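Sugar ABC transporter, sugar-binding protein (Streptococcus pneumoniae, PDB 2HQ0) probably captures a sugar outside the cell membrane and delivers it to an ABC transporter for uptake. Local coordinates at residues L89-N94 against A320-K325; G316-I321 against Y339-R344. All blocks are in the same frame, centred on the assembly; numbering follows the deposited sequence.

In the fold
Contacts 1 and 2 lie side by side, their centres about 10 Å apart, and share Ala320 and Ile321. The chain leaves helix 305-315, runs through 316-321 and on into 320-325. It therefore meets the segment 339-344 in contact 2 first and the much earlier loop 89-94 in contact 1 just afterwards; Val324 packs back on Thr319. One irregular segment thus joins a loop that precedes strand 109-110 to one that precedes strand 345-347. Contact 2 is the deeper, about 11 Å from the chain centre against about 19 Å for contact 1. Next to the strand that pairs with 275-277, it probably lies nearer the hinge of a two-lobed solute-binding protein, contact 1 further out in one lobe.

Contact 1. Residues L89-N94 against A320-K325; sequences LKRVKN and AIEGVK
The backbones of Val92 and Ile321 are paired in a single antiparallel bridge, as a non-hydrogen-bonded pair flanked by two backbone bonds. Glu322 N donates to Arg91 O at 2.8 Å (161° at the hydrogen), and Lys93 N donates to Ala320 O at 2.8 Å. CA-H groups of the central pair supplement them, with Ile321 CA 3.4 Å from Arg91 O.

The buried side is tightly packed. Val92 spreads its two methyls over different partners: CG1, anti to the backbone N (chi1 174°), meets Ala320 CB at 3.9 Å, while CG2 meets Ile321 CD1 at 4.0 Å. The branched chains fill this side, and alanine's single methyl lets the backbones approach.

Towards solvent the fit is looser and the residues are charged. The Glu322 carboxylate passes beside the Lys90 carbonyl without bonding to it, and its OE1 stays 5.9 Å from Arg91 NE. Gly323 suits the third position of the type II turn Ile321-Val324, where phi is positive.

Lys90 pairs with Asp87, and Arg91 reaches Thr303 and Glu300 of helix 292-303. Val92 rests on strand 109-110, whereas Ile321 packs on Met308 of helix 305-315.

Contact 2. Residues G316-I321 against Y339-R344; sequences GSPTAI and YAFTDR
A type II beta turn from Tyr339 to Thr342 directs its two central residues, Ala340 and Phe341, against Pro318, Thr319 and Ala320, in a buried position. Phe341 supplies most of the turn's share of the contact. Its ring lies against the backbone of 318-320, extended at Pro318 and Thr319 and bending at Ala320. The Ala320 methyl sits over one face, a CH-pi contact with CB 4.0 Å from the ring centroid and 17° off the normal. At the edge, near the ring plane, Pro318 O approaches CZ of Phe341 at 3.5 Å, while Thr319 O comes obliquely within 3.3 Å of the ring's CE2. Pro318 CB touches Phe341 CE2 at 3.7 Å and also the neighbouring Ala340 CB at 3.8 Å. Compact apolar residues suit these places because they let the ring lie close to the backbone.

With chi1 at -48°, CG of Phe341 stands beside its backbone N, and the ring leans towards 316-321. Phe341 occupies the third turn position with phi at 74°, a backbone shape more usual for glycine. Thr342 steadies the turn: OG1 gives a hydrogen bond to Tyr339 O (2.6 Å), joining the backbone bond from Thr342 N, and accepts from Arg344 N in an ST turn. Across the contact Thr319 makes another ST turn, its OG1 accepting from Ile321 N at 3.1 Å and also hydrogen-bonding to Phe111 O, just after strand 109-110.

Tyr96 and His345 add T-shaped contacts to Phe341. The turn leads into strand 345-347, which pairs in parallel with 275-277, a position consistent with an inter-lobe crossover of the periplasmic-binding-protein fold.

Contact 1. Residues L89-N94 against A320-K325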
ATOM      1  N   LEU A  89       2.870 -12.587  18.341  1.00 29.97           N
ATOM      2  CA  LEU A  89       3.546 -11.570  17.540  1.00 30.53           C
ATOM      3  C   LEU A  89       4.814 -12.045  16.960  1.00 29.72           C
ATOM      4  O   LEU A  89       5.325 -11.505  16.001  1.00 30.50           O
ATOM      5  CB  LEU A  89       3.852 -10.331  18.416  1.00 32.04           C
ATOM      6  CG  LEU A  89       4.215  -8.989  17.842  1.00 34.64           C
ATOM      7  CD1 LEU A  89       3.193  -8.550  16.802  1.00 34.93           C
ATOM      8  CD2 LEU A  89       4.314  -7.926  18.923  1.00 33.25           C
ATOM      9  N   LYS A  90       5.416 -13.040  17.615  1.00 31.50           N
ATOM     10  CA  LYS A  90       6.616 -13.702  17.062  1.00 33.28           C
ATOM     11  C   LYS A  90       6.408 -14.330  15.672  1.00 31.84           C
ATOM     12  O   LYS A  90       7.389 -14.569  14.922  1.00 32.78           O
ATOM     13  CB  LYS A  90       7.160 -14.748  18.048  1.00 36.05           C
ATOM     14  CG  LYS A  90       7.516 -14.178  19.421  1.00 37.54           C
ATOM     15  CD  LYS A  90       7.904 -15.348  20.322  1.00 43.66           C
ATOM     16  CE  LYS A  90       8.209 -14.939  21.731  1.00 51.51           C
ATOM     17  NZ  LYS A  90       8.104 -16.088  22.691  1.00 56.37           N
ATOM     18  N   ARG A  91       5.154 -14.484  15.257  1.00 30.39           N
ATOM     19  CA  ARG A  91       4.852 -15.072  13.961  1.00 28.88           C
ATOM     20  C   ARG A  91       4.943 -14.041  12.836  1.00 29.09           C
ATOM     21  O   ARG A  91       4.819 -14.397  11.671  1.00 30.02           O
ATOM     22  CB  ARG A  91       3.422 -15.732  13.967  1.00 29.08           C
ATOM     23  CG  ARG A  91       3.320 -16.890  14.894  1.00 31.06           C
ATOM     24  CD  ARG A  91       1.946 -17.352  15.226  1.00 28.75           C
ATOM     25  NE  ARG A  91       1.985 -18.550  16.066  1.00 35.04           N
ATOM     26  CZ  ARG A  91       0.881 -19.118  16.565  1.00 33.60           C
ATOM     27  NH1 ARG A  91      -0.301 -18.545  16.295  1.00 35.12           N
ATOM     28  NH2 ARG A  91       0.948 -20.211  17.405  1.00 42.54           N
ATOM     29  N   VAL A  92       5.121 -12.779  13.205  1.00 28.09           N
ATOM     30  CA  VAL A  92       5.238 -11.718  12.209  1.00 28.20           C
ATOM     31  C   VAL A  92       6.729 -11.533  11.861  1.00 29.34           C
ATOM     32  O   VAL A  92       7.592 -11.539  12.761  1.00 29.27           O
ATOM     33  CB  VAL A  92       4.679 -10.358  12.729  1.00 28.59           C
ATOM     34  CG1 VAL A  92       4.938  -9.190  11.718  1.00 27.89           C
ATOM     35  CG2 VAL A  92       3.195 -10.516  13.110  1.00 28.71           C
ATOM     36  N   LYS A  93       7.013 -11.448  10.578  0.50 29.05           N
ATOM     37  CA  LYS A  93       8.335 -11.249  10.055  0.50 31.33           C
ATOM     38  C   LYS A  93       9.104 -10.340  10.988  0.50 30.79           C
ATOM     39  O   LYS A  93       8.593  -9.303  11.475  0.50 28.80           O
ATOM     40  CB  LYS A  93       8.227 -10.604   8.654  0.50 31.42           C
ATOM     41  CG  LYS A  93       9.395 -10.944   7.704  0.50 37.12           C
ATOM     42  CD  LYS A  93      10.526 -10.034   7.857  0.50 39.43           C
ATOM     43  CE  LYS A  93      11.804 -10.676   7.329  0.50 40.86           C
ATOM     44  NZ  LYS A  93      11.606 -11.835   6.345  0.50 43.07           N
ATOM     45  N   ASN A  94      10.321 -10.758  11.301  1.00 34.74           N
ATOM     46  CA  ASN A  94      11.155  -9.967  12.136  1.00 34.66           C
ATOM     47  C   ASN A  94      11.217  -8.529  11.627  1.00 33.48           C
ATOM     48  O   ASN A  94      11.547  -8.208  10.428  1.00 34.56           O
ATOM     49  CB  ASN A  94      12.588 -10.602  12.156  1.00 38.14           C
ATOM     50  CG  ASN A  94      12.725 -11.822  13.103  1.00 40.35           C
ATOM     51  OD1 ASN A  94      11.775 -12.265  13.741  1.00 40.46           O
ATOM     52  ND2 ASN A  94      13.941 -12.384  13.175  1.00 48.53           N
ATOM     53  N   ALA A 320       3.168 -11.065   6.149  1.00 28.93           N
ATOM     54  CA  ALA A 320       4.268 -11.079   7.091  1.00 29.47           C
ATOM     55  C   ALA A 320       4.173 -12.291   8.029  1.00 29.95           C
ATOM     56  O   ALA A 320       5.020 -12.480   8.898  1.00 31.00           O
ATOM     57  CB  ALA A 320       4.224  -9.827   7.900  1.00 30.66           C
ATOM     58  N   ILE A 321       3.192 -13.179   7.875  1.00 27.48           N
ATOM     59  CA  ILE A 321       2.978 -14.282   8.832  1.00 28.32           C
ATOM     60  C   ILE A 321       3.804 -15.524   8.414  1.00 31.46           C
ATOM     61  O   ILE A 321       3.755 -15.962   7.291  1.00 32.02           O
ATOM     62  CB  ILE A 321       1.496 -14.624   8.845  1.00 27.36           C
ATOM     63  CG1 ILE A 321       0.679 -13.441   9.337  1.00 27.12           C
ATOM     64  CG2 ILE A 321       1.214 -15.829   9.756  1.00 29.75           C
ATOM     65  CD1 ILE A 321       1.022 -12.934  10.787  1.00 28.20           C
ATOM     66  N   GLU A 322       4.524 -16.058   9.399  1.00 37.76           N
ATOM     67  CA  GLU A 322       5.367 -17.280   9.250  1.00 42.02           C
ATOM     68  C   GLU A 322       4.575 -18.448   8.754  1.00 36.98           C
ATOM     69  O   GLU A 322       3.466 -18.671   9.232  1.00 36.83           O
ATOM     70  CB  GLU A 322       5.895 -17.628  10.579  1.00 48.10           C
ATOM     71  CG  GLU A 322       7.139 -16.973  10.939  1.00 59.28           C
ATOM     72  CD  GLU A 322       7.695 -17.465  12.321  1.00 66.16           C
ATOM     73  OE1 GLU A 322       7.056 -18.219  13.144  1.00 65.21           O
ATOM     74  OE2 GLU A 322       8.778 -16.987  12.639  1.00 77.21           O
ATOM     75  N   GLY A 323       5.135 -19.277   7.881  1.00 42.84           N
ATOM     76  CA  GLY A 323       4.488 -20.545   7.618  1.00 42.73           C
ATOM     77  C   GLY A 323       3.492 -20.581   6.502  1.00 40.99           C
ATOM     78  O   GLY A 323       2.924 -21.614   6.152  1.00 41.78           O
ATOM     79  N   VAL A 324       3.181 -19.396   5.958  1.00 36.30           N
ATOM     80  CA  VAL A 324       2.213 -19.287   4.829  1.00 35.63           C
ATOM     81  C   VAL A 324       2.980 -19.549   3.552  1.00 36.68           C
ATOM     82  O   VAL A 324       4.089 -19.036   3.350  1.00 38.84           O
ATOM     83  CB  VAL A 324       1.562 -17.906   4.802  1.00 33.11           C
ATOM     84  CG1 VAL A 324       0.701 -17.754   3.578  1.00 30.56           C
ATOM     85  CG2 VAL A 324       0.779 -17.704   6.091  1.00 34.26           C
ATOM     86  N   LYS A 325       2.388 -20.385   2.699  0.50 37.71           N
ATOM     87  CA  LYS A 325       2.943 -20.672   1.397  0.50 39.14           C
ATOM     88  C   LYS A 325       2.573 -19.531   0.446  0.50 37.50           C
ATOM     89  O   LYS A 325       1.458 -19.437   0.015  0.50 37.34           O
ATOM     90  CB  LYS A 325       2.380 -22.004   0.889  0.50 42.64           C
ATOM     91  CG  LYS A 325       3.032 -22.533  -0.392  0.50 45.77           C
ATOM     92  CD  LYS A 325       2.510 -23.940  -0.727  0.50 51.35           C
ATOM     93  CE  LYS A 325       1.214 -23.883  -1.528  0.50 51.72           C
ATOM     94  NZ  LYS A 325       0.580 -25.213  -1.809  0.50 54.98           N
TER

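Contact 2. Residues G316-I321 against Y339-R344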
ATOM      1  N   GLY A 316      -4.089 -12.336  -1.888  1.00 31.66           N
ATOM      2  CA  GLY A 316      -2.853 -12.266  -2.601  1.00 32.17           C
ATOM      3  C   GLY A 316      -1.854 -11.224  -2.165  1.00 31.19           C
ATOM      4  O   GLY A 316      -0.721 -11.212  -2.642  1.00 33.54           O
ATOM      5  N   SER A 317      -2.275 -10.306  -1.306  1.00 30.02           N
ATOM      6  CA  SER A 317      -1.353  -9.339  -0.769  1.00 28.46           C
ATOM      7  C   SER A 317      -0.241 -10.074   0.006  1.00 28.14           C
ATOM      8  O   SER A 317      -0.488 -11.074   0.620  1.00 29.10           O
ATOM      9  CB  SER A 317      -2.050  -8.363   0.149  1.00 28.44           C
ATOM     10  OG  SER A 317      -3.005  -7.588  -0.560  1.00 29.16           O
ATOM     11  N   PRO A 318       1.017  -9.582  -0.039  1.00 27.46           N
ATOM     12  CA  PRO A 318       2.048 -10.257   0.692  1.00 27.46           C
ATOM     13  C   PRO A 318       1.720 -10.307   2.168  1.00 26.87           C
ATOM     14  O   PRO A 318       1.196  -9.317   2.719  1.00 26.58           O
ATOM     15  CB  PRO A 318       3.308  -9.377   0.435  1.00 28.94           C
ATOM     16  CG  PRO A 318       2.873  -8.123  -0.066  1.00 30.11           C
ATOM     17  CD  PRO A 318       1.542  -8.406  -0.735  1.00 28.10           C
ATOM     18  N   THR A 319       2.102 -11.420   2.793  1.00 27.59           N
ATOM     19  CA  THR A 319       1.854 -11.626   4.220  1.00 28.06           C
ATOM     20  C   THR A 319       3.166 -11.730   4.986  1.00 29.30           C
ATOM     21  O   THR A 319       4.112 -12.377   4.545  1.00 29.82           O
ATOM     22  CB  THR A 319       0.967 -12.862   4.474  1.00 27.42           C
ATOM     23  OG1 THR A 319       0.764 -13.005   5.901  1.00 28.32           O
ATOM     24  CG2 THR A 319       1.519 -14.141   3.904  1.00 29.42           C
ATOM     25  N   ALA A 320       3.168 -11.065   6.149  1.00 28.93           N
ATOM     26  CA  ALA A 320       4.268 -11.079   7.091  1.00 29.47           C
ATOM     27  C   ALA A 320       4.173 -12.291   8.029  1.00 29.95           C
ATOM     28  O   ALA A 320       5.020 -12.480   8.898  1.00 31.00           O
ATOM     29  CB  ALA A 320       4.224  -9.827   7.900  1.00 30.66           C
ATOM     30  N   ILE A 321       3.192 -13.179   7.875  1.00 27.48           N
ATOM     31  CA  ILE A 321       2.978 -14.282   8.832  1.00 28.32           C
ATOM     32  C   ILE A 321       3.804 -15.524   8.414  1.00 31.46           C
ATOM     33  O   ILE A 321       3.755 -15.962   7.291  1.00 32.02           O
ATOM     34  CB  ILE A 321       1.496 -14.624   8.845  1.00 27.36           C
ATOM     35  CG1 ILE A 321       0.679 -13.441   9.337  1.00 27.12           C
ATOM     36  CG2 ILE A 321       1.214 -15.829   9.756  1.00 29.75           C
ATOM     37  CD1 ILE A 321       1.022 -12.934  10.787  1.00 28.20           C
ATOM     38  N   TYR A 339      10.661  -8.190  -2.717  1.00 25.22           N
ATOM     39  CA  TYR A 339      11.348  -7.656  -1.555  1.00 26.57           C
ATOM     40  C   TYR A 339      10.434  -7.183  -0.461  1.00 24.16           C
ATOM     41  O   TYR A 339      10.795  -6.336   0.355  1.00 26.55           O
ATOM     42  CB  TYR A 339      12.289  -6.543  -2.022  1.00 27.16           C
ATOM     43  CG  TYR A 339      13.445  -7.097  -2.878  1.00 27.04           C
ATOM     44  CD1 TYR A 339      14.477  -7.778  -2.277  1.00 29.86           C
ATOM     45  CD2 TYR A 339      13.503  -6.994  -4.266  1.00 29.48           C
ATOM     46  CE1 TYR A 339      15.498  -8.323  -3.030  1.00 35.02           C
ATOM     47  CE2 TYR A 339      14.540  -7.463  -5.013  1.00 31.87           C
ATOM     48  CZ  TYR A 339      15.505  -8.179  -4.372  1.00 34.25           C
ATOM     49  OH  TYR A 339      16.594  -8.714  -5.035  1.00 40.27           O
ATOM     50  N   ALA A 340       9.211  -7.715  -0.437  1.00 24.38           N
ATOM     51  CA  ALA A 340       8.256  -7.375   0.611  1.00 24.87           C
ATOM     52  C   ALA A 340       8.884  -7.676   1.985  1.00 24.82           C
ATOM     53  O   ALA A 340       9.565  -8.705   2.188  1.00 27.43           O
ATOM     54  CB  ALA A 340       6.908  -8.121   0.413  1.00 25.54           C
ATOM     55  N   PHE A 341       8.647  -6.773   2.917  1.00 25.25           N
ATOM     56  CA  PHE A 341       9.044  -6.990   4.286  1.00 25.77           C
ATOM     57  C   PHE A 341      10.512  -6.860   4.549  1.00 27.54           C
ATOM     58  O   PHE A 341      10.937  -7.244   5.629  1.00 32.13           O
ATOM     59  CB  PHE A 341       8.423  -8.209   4.916  1.00 26.25           C
ATOM     60  CG  PHE A 341       6.953  -8.303   4.705  1.00 26.12           C
ATOM     61  CD1 PHE A 341       6.076  -7.355   5.212  1.00 28.54           C
ATOM     62  CD2 PHE A 341       6.458  -9.266   3.951  1.00 29.69           C
ATOM     63  CE1 PHE A 341       4.731  -7.474   4.970  1.00 26.83           C
ATOM     64  CE2 PHE A 341       5.093  -9.311   3.646  1.00 29.17           C
ATOM     65  CZ  PHE A 341       4.273  -8.416   4.139  1.00 28.62           C
ATOM     66  N   THR A 342      11.272  -6.402   3.529  1.00 26.43           N
ATOM     67  CA  THR A 342      12.677  -6.099   3.627  1.00 26.56           C
ATOM     68  C   THR A 342      12.960  -4.619   3.672  1.00 25.10           C
ATOM     69  O   THR A 342      12.056  -3.804   3.519  1.00 25.64           O
ATOM     70  CB  THR A 342      13.451  -6.700   2.374  1.00 27.37           C
ATOM     71  OG1 THR A 342      13.242  -5.873   1.242  1.00 27.52           O
ATOM     72  CG2 THR A 342      13.100  -8.221   2.070  1.00 28.33           C
ATOM     73  N   ASP A 343      14.249  -4.217   3.656  1.00 27.72           N
ATOM     74  CA  ASP A 343      14.586  -2.825   3.674  0.50 28.22           C
ATOM     75  C   ASP A 343      14.238  -2.118   2.370  1.00 29.46           C
ATOM     76  O   ASP A 343      14.253  -0.908   2.338  1.00 31.49           O
ATOM     77  CB  ASP A 343      16.082  -2.623   4.087  0.50 29.05           C
ATOM     78  CG  ASP A 343      17.128  -3.396   3.183  0.50 30.26           C
ATOM     79  OD1 ASP A 343      16.776  -3.997   2.131  0.50 28.67           O
ATOM     80  OD2 ASP A 343      18.365  -3.459   3.559  0.50 32.98           O
ATOM     81  N   ARG A 344      13.897  -2.899   1.342  1.00 27.45           N
ATOM     82  CA  ARG A 344      13.509  -2.361   0.054  1.00 26.60           C
ATOM     83  C   ARG A 344      12.014  -2.176  -0.073  1.00 23.78           C
ATOM     84  O   ARG A 344      11.570  -1.679  -1.108  1.00 26.06           O
ATOM     85  CB  ARG A 344      14.094  -3.201  -1.114  1.00 26.16           C
ATOM     86  CG  ARG A 344      15.624  -3.048  -1.135  1.00 28.63           C
ATOM     87  CD  ARG A 344      16.326  -3.928  -2.092  1.00 31.95           C
ATOM     88  NE  ARG A 344      15.996  -3.662  -3.474  1.00 29.40           N
ATOM     89  CZ  ARG A 344      16.583  -4.328  -4.472  1.00 31.08           C
ATOM     90  NH1 ARG A 344      17.473  -5.273  -4.233  1.00 30.76           N
ATOM     91  NH2 ARG A 344      16.334  -4.088  -5.732  1.00 31.07           N
TER